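Long-range contact in putative glycosyltransferase (GalT1) (Streptococcus parasanguinis, PDB 4PHR), which probably transfers sugars as a glycosyltransferase, its GT-D domain binding UDP together with manganese: residues Lys146-Val151 with Val166-Ile171. Sequence-based numbering, arbitrary orientation.
Sequences KDLLIV and VAASSI
Leu-148 packs its CD1 methyl against CB of Ala-168 at 3.6 Å, and this is where the apolar side of the contact closes up. The strand puts Leu-148 on the face of the sheet that also carries Ile-171, and CG, lying beside the leucine's own backbone N (chi1 -60°), brings CD1 over Ala-168. On that same face CD1 of Ile-150 reaches CG2 of Ile-171 at 3.8 Å, the two side chains crossing at a slant; Leu-148 and Ile-150 are both buried.

The two backbones pair in parallel, Asp-147 with Ser-170 and Leu-148 with Ile-171. The amide N of Leu-148 bonds to O of Ser-170 at 2.9 Å. Upstream, where 166-169 is still loop, N of Ser-169 bonds to O of Lys-146 at 2.8 Å.

On the other face the start of the strands, around Asp-147 and Ser-170, is polar and partly exposed. Here OG of Ser-170 donates to OD1 of Asp-147 at 2.6 Å, meeting the carboxylate on its anti side and 30° out of its plane. With chi1 at 73°, OG sits between the serine's own N and carbonyl carbon, and it also bonds to NH1 of Arg-199, a charge that probably helps polarise the pair. The solvent side is the entry to the strands, where Lys-146 and Ser-169 are exposed.

The two segments lead into neighbouring strands, 147-153 and 170-176, in a parallel sheet. Strand 200-204 flanks the first on its other edge, Phe-165 covers Ile-150 and Ile-171, and helix 185-195 packs on Leu-149 and Val-151; farther along, strand 147-153 leads toward Ser-156 of the UDP site.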
loop_
_atom_site.group_PDB
_atom_site.type_symbol
_atom_site.label_atom_id
_atom_site.label_comp_id
_atom_site.label_asym_id
_atom_site.label_seq_id
_atom_site.Cartn_x
_atom_site.Cartn_y
_atom_site.Cartn_z
ATOM N N LYS A 146 -4.042 -19.414 1.730
ATOM C CA LYS A 146 -4.363 -18.731 2.973
ATOM C C LYS A 146 -5.826 -18.325 3.014
ATOM O O LYS A 146 -6.440 -18.067 1.976
ATOM C CB LYS A 146 -3.499 -17.480 3.144
ATOM C CG LYS A 146 -2.000 -17.732 3.119
ATOM C CD LYS A 146 -1.570 -18.609 4.278
ATOM C CE LYS A 146 -0.070 -18.518 4.507
ATOM N NZ LYS A 146 0.705 -18.956 3.317
ATOM N N ASP A 147 -6.381 -18.267 4.219
ATOM C CA ASP A 147 -7.678 -17.626 4.427
ATOM C C ASP A 147 -7.436 -16.144 4.650
ATOM O O ASP A 147 -6.667 -15.769 5.535
ATOM C CB ASP A 147 -8.390 -18.231 5.636
ATOM C CG ASP A 147 -8.770 -19.684 5.417
ATOM O OD1 ASP A 147 -9.480 -19.972 4.428
ATOM O OD2 ASP A 147 -8.350 -20.532 6.229
ATOM N N LEU A 148 -8.089 -15.308 3.847
ATOM C CA LEU A 148 -7.824 -13.876 3.864
ATOM C C LEU A 148 -8.924 -13.071 4.523
ATOM O O LEU A 148 -10.111 -13.387 4.381
ATOM C CB LEU A 148 -7.661 -13.348 2.438
ATOM C CG LEU A 148 -6.528 -13.947 1.615
ATOM C CD1 LEU A 148 -6.515 -13.355 0.209
ATOM C CD2 LEU A 148 -5.207 -13.732 2.338
ATOM N N LEU A 149 -8.519 -12.013 5.220
ATOM C CA LEU A 149 -9.425 -10.937 5.579
ATOM C C LEU A 149 -8.912 -9.698 4.859
ATOM O O LEU A 149 -7.801 -9.245 5.124
ATOM C CB LEU A 149 -9.437 -10.712 7.092
ATOM C CG LEU A 149 -10.302 -9.547 7.586
ATOM C CD1 LEU A 149 -11.761 -9.737 7.185
ATOM C CD2 LEU A 149 -10.178 -9.393 9.095
ATOM N N ILE A 150 -9.697 -9.186 3.922
ATOM C CA ILE A 150 -9.312 -7.996 3.179
ATOM C C ILE A 150 -10.084 -6.814 3.725
ATOM O O ILE A 150 -11.317 -6.841 3.773
ATOM C CB ILE A 150 -9.593 -8.153 1.664
ATOM C CG1 ILE A 150 -8.755 -9.297 1.074
ATOM C CG2 ILE A 150 -9.373 -6.828 0.934
ATOM C CD1 ILE A 150 -9.032 -9.553 -0.389
ATOM N N VAL A 151 -9.353 -5.798 4.166
ATOM C CA VAL A 151 -9.953 -4.580 4.693
ATOM C C VAL A 151 -9.673 -3.509 3.655
ATOM O O VAL A 151 -8.520 -3.177 3.407
ATOM C CB VAL A 151 -9.333 -4.194 6.060
ATOM C CG1 VAL A 151 -10.023 -2.955 6.644
ATOM C CG2 VAL A 151 -9.423 -5.371 7.038
ATOM N N VAL A 166 -7.091 -15.773 -6.675
ATOM C CA VAL A 166 -7.778 -17.032 -6.971
ATOM C C VAL A 166 -7.302 -18.199 -6.100
ATOM O O VAL A 166 -8.081 -19.098 -5.769
ATOM C CB VAL A 166 -7.698 -17.406 -8.478
ATOM C CG1 VAL A 166 -6.289 -17.828 -8.870
ATOM C CG2 VAL A 166 -8.689 -18.515 -8.796
ATOM N N ALA A 167 -6.030 -18.179 -5.718
ATOM C CA ALA A 167 -5.461 -19.303 -4.978
ATOM C C ALA A 167 -5.590 -19.164 -3.457
ATOM O O ALA A 167 -5.167 -20.041 -2.708
ATOM C CB ALA A 167 -4.017 -19.550 -5.396
ATOM N N ALA A 168 -6.178 -18.063 -2.999
ATOM C CA ALA A 168 -6.527 -17.938 -1.593
ATOM C C ALA A 168 -7.614 -18.958 -1.263
ATOM O O ALA A 168 -8.518 -19.193 -2.068
ATOM C CB ALA A 168 -7.011 -16.534 -1.294
ATOM N N SER A 169 -7.534 -19.565 -0.083
ATOM C CA SER A 169 -8.511 -20.586 0.294
ATOM C C SER A 169 -9.900 -20.007 0.551
ATOM O O SER A 169 -10.915 -20.648 0.288
ATOM C CB SER A 169 -8.035 -21.346 1.526
ATOM O OG SER A 169 -6.889 -22.098 1.200
ATOM N N SER A 170 -9.943 -18.801 1.094
ATOM C CA SER A 170 -11.210 -18.117 1.290
ATOM C C SER A 170 -10.932 -16.633 1.434
ATOM O O SER A 170 -9.808 -16.228 1.753
ATOM C CB SER A 170 -11.942 -18.651 2.521
ATOM O OG SER A 170 -11.315 -18.215 3.713
ATOM N N ILE A 171 -11.954 -15.823 1.190
ATOM C CA ILE A 171 -11.849 -14.382 1.343
ATOM C C ILE A 171 -13.050 -13.851 2.095
ATOM O O ILE A 171 -14.193 -14.159 1.751
ATOM C CB ILE A 171 -11.786 -13.671 -0.013
ATOM C CG1 ILE A 171 -10.556 -14.135 -0.795
ATOM C CG2 ILE A 171 -11.790 -12.151 0.170
ATOM C CD1 ILE A 171 -10.457 -13.498 -2.146
#